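Local structure of imidazolonepropionase (Unidentified, 2Q09) at residues Ile325-Thr337 with Ala384-Val396. The protein catalyses the hydrolytic opening of the imidazolone ring of imidazolone-5-propanoate to give N-formimidoyl-L-glutamate, the third step of histidine degradation. Sequence-based numbering, arbitrary orientation.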
ATOM      1  N   ILE A 325       6.394   0.343  11.767  1.00 20.87           N
ATOM      2  CA  ILE A 325       5.425   1.321  12.233  1.00 20.75           C
ATOM      3  C   ILE A 325       4.078   1.125  11.555  1.00 21.49           C
ATOM      4  O   ILE A 325       3.911   1.397  10.370  1.00 21.92           O
ATOM      5  CB  ILE A 325       5.958   2.747  11.989  1.00 22.03           C
ATOM      6  CG1 ILE A 325       7.326   2.889  12.673  1.00 24.46           C
ATOM      7  CG2 ILE A 325       4.989   3.779  12.541  1.00 22.19           C
ATOM      8  CD1 ILE A 325       8.063   4.170  12.360  1.00 28.25           C
ATOM      9  N   VAL A 326       3.114   0.644  12.327  1.00 20.83           N
ATOM     10  CA  VAL A 326       1.784   0.373  11.814  1.00 21.74           C
ATOM     11  C   VAL A 326       0.912   1.614  11.851  1.00 22.04           C
ATOM     12  O   VAL A 326       0.046   1.765  12.713  1.00 21.59           O
ATOM     13  CB  VAL A 326       1.120  -0.747  12.616  1.00 22.18           C
ATOM     14  CG1 VAL A 326      -0.230  -1.104  11.999  1.00 22.70           C
ATOM     15  CG2 VAL A 326       2.041  -1.972  12.631  1.00 21.79           C
ATOM     16  N   SER A 327       1.163   2.506  10.904  1.00 22.07           N
ATOM     17  CA  SER A 327       0.417   3.746  10.810  1.00 22.51           C
ATOM     18  C   SER A 327       0.580   4.338   9.414  1.00 23.05           C
ATOM     19  O   SER A 327       1.702   4.599   8.967  1.00 20.82           O
ATOM     20  CB  SER A 327       0.930   4.751  11.844  1.00 23.24           C
ATOM     21  OG  SER A 327       0.221   5.975  11.746  1.00 23.12           O
ATOM     22  N   LEU A 328      -0.532   4.539   8.718  1.00 21.79           N
ATOM     23  CA  LEU A 328      -0.470   5.140   7.393  1.00 21.20           C
ATOM     24  C   LEU A 328      -0.339   6.648   7.574  1.00 19.68           C
ATOM     25  O   LEU A 328       0.404   7.314   6.858  1.00 19.61           O
ATOM     26  CB  LEU A 328      -1.734   4.842   6.581  1.00 21.61           C
ATOM     27  CG  LEU A 328      -1.811   5.588   5.241  1.00 20.20           C
ATOM     28  CD1 LEU A 328      -0.629   5.189   4.359  1.00 20.51           C
ATOM     29  CD2 LEU A 328      -3.129   5.272   4.539  1.00 21.23           C
ATOM     30  N   ARG A 329      -1.074   7.182   8.541  1.00 18.89           N
ATOM     31  CA  ARG A 329      -1.031   8.615   8.788  1.00 21.33           C
ATOM     32  C   ARG A 329       0.341   9.114   9.226  1.00 20.11           C
ATOM     33  O   ARG A 329       0.726  10.231   8.890  1.00 19.52           O
ATOM     34  CB  ARG A 329      -2.118   9.013   9.789  1.00 21.13           C
ATOM     35  CG  ARG A 329      -3.514   8.862   9.168  1.00 24.48           C
ATOM     36  CD  ARG A 329      -4.638   9.239  10.113  1.00 25.64           C
ATOM     37  NE  ARG A 329      -4.617  10.657  10.451  1.00 23.02           N
ATOM     38  CZ  ARG A 329      -5.523  11.239  11.232  1.00 25.05           C
ATOM     39  NH1 ARG A 329      -6.513  10.516  11.740  1.00 24.77           N
ATOM     40  NH2 ARG A 329      -5.437  12.528  11.524  1.00 22.46           N
HETATM   41  N   MSE A 330       1.091   8.288   9.951  1.00 20.73           N
HETATM   42  CA  MSE A 330       2.431   8.688  10.379  1.00 20.25           C
HETATM   43  C   MSE A 330       3.259   8.803   9.096  1.00 21.10           C
HETATM   44  O   MSE A 330       4.115   9.682   8.955  1.00 18.26           O
HETATM   45  CB  MSE A 330       3.048   7.631  11.298  1.00 20.29           C
HETATM   46  CG  MSE A 330       4.420   7.995  11.844  1.00 24.39           C
HETATM   47 SE   MSE A 330       4.345   9.493  13.109  1.00 26.81          SE
HETATM   48  CE  MSE A 330       5.257  10.829  12.062  1.00 27.45           C
ATOM     49  N   ALA A 331       2.990   7.911   8.149  1.00 18.11           N
ATOM     50  CA  ALA A 331       3.709   7.927   6.880  1.00 19.07           C
ATOM     51  C   ALA A 331       3.406   9.217   6.121  1.00 17.79           C
ATOM     52  O   ALA A 331       4.276   9.790   5.461  1.00 17.70           O
ATOM     53  CB  ALA A 331       3.315   6.717   6.030  1.00 19.31           C
HETATM   54  N   MSE A 332       2.156   9.660   6.204  1.00 17.08           N
HETATM   55  CA  MSE A 332       1.748  10.893   5.535  1.00 18.04           C
HETATM   56  C   MSE A 332       2.497  12.072   6.165  1.00 18.09           C
HETATM   57  O   MSE A 332       2.988  12.966   5.466  1.00 19.38           O
HETATM   58  CB  MSE A 332       0.237  11.088   5.685  1.00 18.91           C
HETATM   59  CG  MSE A 332      -0.583  10.010   4.968  1.00 20.80           C
HETATM   60 SE   MSE A 332      -2.449  10.034   5.436  1.00 26.32          SE
HETATM   61  CE  MSE A 332      -2.965  11.613   4.363  1.00 23.94           C
ATOM     62  N   ASN A 333       2.564  12.072   7.492  1.00 17.88           N
ATOM     63  CA  ASN A 333       3.259  13.128   8.222  1.00 16.20           C
ATOM     64  C   ASN A 333       4.738  13.135   7.822  1.00 17.48           C
ATOM     65  O   ASN A 333       5.334  14.191   7.611  1.00 16.49           O
ATOM     66  CB  ASN A 333       3.108  12.895   9.726  1.00 16.73           C
ATOM     67  CG  ASN A 333       3.714  14.002  10.561  1.00 20.26           C
ATOM     68  OD1 ASN A 333       4.937  14.116  10.679  1.00 19.92           O
ATOM     69  ND2 ASN A 333       2.854  14.834  11.145  1.00 20.42           N
HETATM   70  N   MSE A 334       5.322  11.948   7.700  1.00 15.66           N
HETATM   71  CA  MSE A 334       6.724  11.858   7.318  1.00 18.47           C
HETATM   72  C   MSE A 334       6.968  12.242   5.864  1.00 17.59           C
HETATM   73  O   MSE A 334       8.005  12.819   5.552  1.00 18.67           O
HETATM   74  CB  MSE A 334       7.275  10.458   7.601  1.00 20.62           C
HETATM   75  CG  MSE A 334       7.416  10.174   9.082  1.00 24.53           C
HETATM   76 SE   MSE A 334       8.354   8.515   9.458  1.00 30.39          SE
HETATM   77  CE  MSE A 334       8.443   8.671  11.400  1.00 27.44           C
ATOM     78  N   ALA A 335       6.034  11.921   4.974  1.00 17.65           N
ATOM     79  CA  ALA A 335       6.194  12.296   3.573  1.00 19.42           C
ATOM     80  C   ALA A 335       6.289  13.823   3.506  1.00 19.22           C
ATOM     81  O   ALA A 335       7.088  14.371   2.751  1.00 20.26           O
ATOM     82  CB  ALA A 335       5.005  11.809   2.750  1.00 18.07           C
ATOM     83  N   CYS A 336       5.481  14.502   4.313  1.00 19.08           N
ATOM     84  CA  CYS A 336       5.490  15.961   4.331  1.00 20.08           C
ATOM     85  C   CYS A 336       6.770  16.489   4.967  1.00 20.79           C
ATOM     86  O   CYS A 336       7.493  17.284   4.373  1.00 20.99           O
ATOM     87  CB  CYS A 336       4.291  16.501   5.118  1.00 19.97           C
ATOM     88  SG  CYS A 336       2.677  16.243   4.336  1.00 21.78           S
ATOM     89  N   THR A 337       7.054  16.024   6.178  1.00 20.56           N
ATOM     90  CA  THR A 337       8.222  16.486   6.921  1.00 19.10           C
ATOM     91  C   THR A 337       9.574  16.088   6.325  1.00 20.02           C
ATOM     92  O   THR A 337      10.478  16.921   6.250  1.00 20.16           O
ATOM     93  CB  THR A 337       8.171  15.989   8.383  1.00 19.72           C
ATOM     94  OG1 THR A 337       6.980  16.476   9.013  1.00 21.20           O
ATOM     95  CG2 THR A 337       9.395  16.488   9.163  1.00 20.66           C
ATOM     96  N   ALA A 384      -6.476  18.713   5.817  1.00 22.97           N
ATOM     97  CA  ALA A 384      -5.050  18.937   6.041  1.00 22.84           C
ATOM     98  C   ALA A 384      -4.638  18.301   7.370  1.00 23.10           C
ATOM     99  O   ALA A 384      -3.490  17.880   7.550  1.00 21.59           O
ATOM    100  CB  ALA A 384      -4.745  20.447   6.069  1.00 23.53           C
ATOM    101  N   GLU A 385      -5.581  18.227   8.304  1.00 23.00           N
ATOM    102  CA  GLU A 385      -5.288  17.659   9.611  1.00 24.13           C
ATOM    103  C   GLU A 385      -4.963  16.158   9.586  1.00 23.88           C
ATOM    104  O   GLU A 385      -4.321  15.644  10.505  1.00 23.53           O
ATOM    105  CB  GLU A 385      -6.449  17.914  10.580  1.00 26.63           C
ATOM    106  CG  GLU A 385      -6.185  17.314  11.951  1.00 31.13           C
ATOM    107  CD  GLU A 385      -7.029  17.920  13.053  1.00 34.58           C
ATOM    108  OE1 GLU A 385      -6.880  17.467  14.202  1.00 33.00           O
ATOM    109  OE2 GLU A 385      -7.832  18.842  12.784  1.00 34.60           O
ATOM    110  N   LEU A 386      -5.381  15.457   8.536  1.00 22.66           N
ATOM    111  CA  LEU A 386      -5.123  14.019   8.465  1.00 22.01           C
ATOM    112  C   LEU A 386      -3.634  13.682   8.367  1.00 22.32           C
ATOM    113  O   LEU A 386      -3.205  12.634   8.844  1.00 21.25           O
ATOM    114  CB  LEU A 386      -5.888  13.402   7.293  1.00 21.70           C
ATOM    115  CG  LEU A 386      -7.402  13.602   7.388  1.00 22.33           C
ATOM    116  CD1 LEU A 386      -8.106  12.828   6.275  1.00 22.52           C
ATOM    117  CD2 LEU A 386      -7.895  13.134   8.739  1.00 22.93           C
ATOM    118  N   SER A 387      -2.858  14.569   7.750  1.00 22.26           N
ATOM    119  CA  SER A 387      -1.409  14.391   7.622  1.00 22.37           C
ATOM    120  C   SER A 387      -0.695  15.025   8.819  1.00 22.22           C
ATOM    121  O   SER A 387       0.489  14.771   9.051  1.00 23.10           O
ATOM    122  CB  SER A 387      -0.878  15.082   6.349  1.00 22.43           C
ATOM    123  OG  SER A 387      -1.406  14.512   5.170  1.00 26.83           O
ATOM    124  N   TYR A 388      -1.419  15.855   9.566  1.00 22.41           N
ATOM    125  CA  TYR A 388      -0.845  16.597  10.682  1.00 21.98           C
ATOM    126  C   TYR A 388      -0.887  15.932  12.059  1.00 22.45           C
ATOM    127  O   TYR A 388       0.161  15.556  12.597  1.00 23.68           O
ATOM    128  CB  TYR A 388      -1.520  17.971  10.772  1.00 21.48           C
ATOM    129  CG  TYR A 388      -0.762  18.970  11.612  1.00 20.65           C
ATOM    130  CD1 TYR A 388       0.391  19.579  11.121  1.00 21.54           C
ATOM    131  CD2 TYR A 388      -1.182  19.298  12.902  1.00 23.34           C
ATOM    132  CE1 TYR A 388       1.108  20.499  11.893  1.00 22.89           C
ATOM    133  CE2 TYR A 388      -0.476  20.206  13.680  1.00 23.36           C
ATOM    134  CZ  TYR A 388       0.664  20.804  13.169  1.00 23.53           C
ATOM    135  OH  TYR A 388       1.363  21.702  13.939  1.00 24.05           O
ATOM    136  N   LEU A 389      -2.084  15.818  12.634  1.00 21.98           N
ATOM    137  CA  LEU A 389      -2.260  15.229  13.960  1.00 24.16           C
ATOM    138  C   LEU A 389      -2.362  13.715  13.838  1.00 22.83           C
ATOM    139  O   LEU A 389      -3.328  13.194  13.271  1.00 23.11           O
ATOM    140  CB  LEU A 389      -3.532  15.775  14.618  1.00 26.11           C
ATOM    141  CG  LEU A 389      -3.769  15.290  16.049  1.00 27.95           C
ATOM    142  CD1 LEU A 389      -2.662  15.786  16.955  1.00 27.48           C
ATOM    143  CD2 LEU A 389      -5.116  15.799  16.528  1.00 32.58           C
ATOM    144  N   ILE A 390      -1.382  13.022  14.409  1.00 21.32           N
ATOM    145  CA  ILE A 390      -1.310  11.567  14.323  1.00 21.01           C
ATOM    146  C   ILE A 390      -1.567  10.815  15.623  1.00 21.13           C
ATOM    147  O   ILE A 390      -1.311  11.334  16.702  1.00 21.70           O
ATOM    148  CB  ILE A 390       0.095  11.156  13.804  1.00 21.32           C
ATOM    149  CG1 ILE A 390       0.501  12.037  12.608  1.00 22.24           C
ATOM    150  CG2 ILE A 390       0.123   9.680  13.440  1.00 22.83           C
ATOM    151  CD1 ILE A 390      -0.427  11.938  11.413  1.00 21.51           C
ATOM    152  N   GLY A 391      -2.095   9.595  15.501  1.00 22.36           N
ATOM    153  CA  GLY A 391      -2.328   8.751  16.660  1.00 21.78           C
ATOM    154  C   GLY A 391      -3.658   8.827  17.389  1.00 22.72           C
ATOM    155  O   GLY A 391      -3.866   8.085  18.344  1.00 21.86           O
ATOM    156  N   VAL A 392      -4.551   9.711  16.955  1.00 21.10           N
ATOM    157  CA  VAL A 392      -5.852   9.873  17.602  1.00 21.99           C
ATOM    158  C   VAL A 392      -7.007   9.340  16.752  1.00 23.07           C
ATOM    159  O   VAL A 392      -7.095   9.631  15.556  1.00 23.96           O
ATOM    160  CB  VAL A 392      -6.130  11.371  17.895  1.00 20.81           C
ATOM    161  CG1 VAL A 392      -7.487  11.542  18.550  1.00 20.28           C
ATOM    162  CG2 VAL A 392      -5.035  11.937  18.781  1.00 20.06           C
ATOM    163  N   ASP A 393      -7.895   8.562  17.371  1.00 22.22           N
ATOM    164  CA  ASP A 393      -9.051   8.024  16.660  1.00 23.18           C
ATOM    165  C   ASP A 393      -9.983   9.200  16.387  1.00 22.99           C
ATOM    166  O   ASP A 393     -10.423   9.881  17.311  1.00 21.79           O
ATOM    167  CB  ASP A 393      -9.782   6.976  17.508  1.00 23.40           C
ATOM    168  CG  ASP A 393      -9.013   5.667  17.627  1.00 27.71           C
ATOM    169  OD1 ASP A 393      -7.966   5.512  16.964  1.00 26.18           O
ATOM    170  OD2 ASP A 393      -9.471   4.787  18.390  1.00 26.45           O
ATOM    171  N   GLN A 394     -10.288   9.437  15.116  1.00 23.39           N
ATOM    172  CA  GLN A 394     -11.130  10.568  14.737  1.00 22.56           C
ATOM    173  C   GLN A 394     -12.284  10.208  13.806  1.00 23.40           C
ATOM    174  O   GLN A 394     -12.970  11.094  13.286  1.00 21.45           O
ATOM    175  CB  GLN A 394     -10.265  11.643  14.081  1.00 21.84           C
ATOM    176  CG  GLN A 394      -9.170  12.182  14.981  1.00 21.73           C
ATOM    177  CD  GLN A 394      -8.145  12.992  14.215  1.00 24.68           C
ATOM    178  OE1 GLN A 394      -7.310  12.437  13.491  1.00 26.01           O
ATOM    179  NE2 GLN A 394      -8.210  14.316  14.357  1.00 26.22           N
ATOM    180  N   LEU A 395     -12.501   8.916  13.593  1.00 23.15           N
ATOM    181  CA  LEU A 395     -13.581   8.484  12.716  1.00 24.49           C
ATOM    182  C   LEU A 395     -14.934   8.503  13.410  1.00 25.15           C
ATOM    183  O   LEU A 395     -15.072   8.030  14.534  1.00 24.08           O
ATOM    184  CB  LEU A 395     -13.318   7.075  12.188  1.00 22.65           C
ATOM    185  CG  LEU A 395     -12.156   6.917  11.208  1.00 23.59           C
ATOM    186  CD1 LEU A 395     -11.972   5.438  10.889  1.00 20.80           C
ATOM    187  CD2 LEU A 395     -12.431   7.721   9.953  1.00 21.69           C
ATOM    188  N   VAL A 396     -15.923   9.070  12.736  1.00 27.09           N
ATOM    189  CA  VAL A 396     -17.279   9.121  13.265  1.00 27.56           C
ATOM    190  C   VAL A 396     -18.045   8.026  12.527  1.00 28.78           C
ATOM    191  O   VAL A 396     -18.984   7.425  13.059  1.00 29.05           O
ATOM    192  CB  VAL A 396     -17.940  10.489  12.985  1.00 28.79           C
ATOM    193  CG1 VAL A 396     -19.444  10.384  13.135  1.00 29.25           C
ATOM    194  CG2 VAL A 396     -17.390  11.538  13.947  1.00 28.71           C
TER
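Arg329 leaves the helix with CG anti to its carbonyl carbon (chi1 -69°), runs straight through chi2 and then bends at chi3 (66°), which carries its guanidinium in among the backbone carbonyls of Glu385, Leu386 and Leu389 and the amide of Gln394. From the other segment Gln394 reaches in with its chain extended beyond CG, and its OE1 is gripped end-on by NH1 and NH2 of Arg329, 2.7 Å from each. The amide and guanidinium planes are 10° apart, and the amide carbon Gln394 CD lies at the guanidinium edge, in its plane. Arg329 NE turns to a lone pair of Leu386 O at 2.9 Å, and these three bonds fix the rotation of the guanidinium. Leu386 CD2 lies over one face, toward the rim. A leucine in place of Arg329 would probably leave Gln394 OE1 and Leu386 O without these donors and the loop held to the helix mainly by the weaker Asn333 bonds and the packing of Ile390.

One helical turn on, Asn333 ND2 makes two weak bonds, to Tyr388 O at 3.1 Å and to Ser387 O at 3.2 Å. Ile390 packs alongside, its CG1 against Asn333 ND2 and CB; CD1 sits 3.3 Å from Arg329 O and CG2 rests on the backbone of Met330. On the flank nearer helix 343-349, the CE of Met332, a selenomethionine, comes within 3.4 Å of Ser387 OG. Ser327 is at the N-cap position: its OG accepts from Met330 N and is also hydrogen-bonded to Glu133.

Both segments belong to the amidohydrolase superfamily, whose catalytic domain is a TIM barrel: helix 328-339 follows strand 312-314 and the metal ligand Asp317, and one face of this barrel helix is tied, through Arg329 and Asn333, to the chain linking strands 375-378 and 395-400.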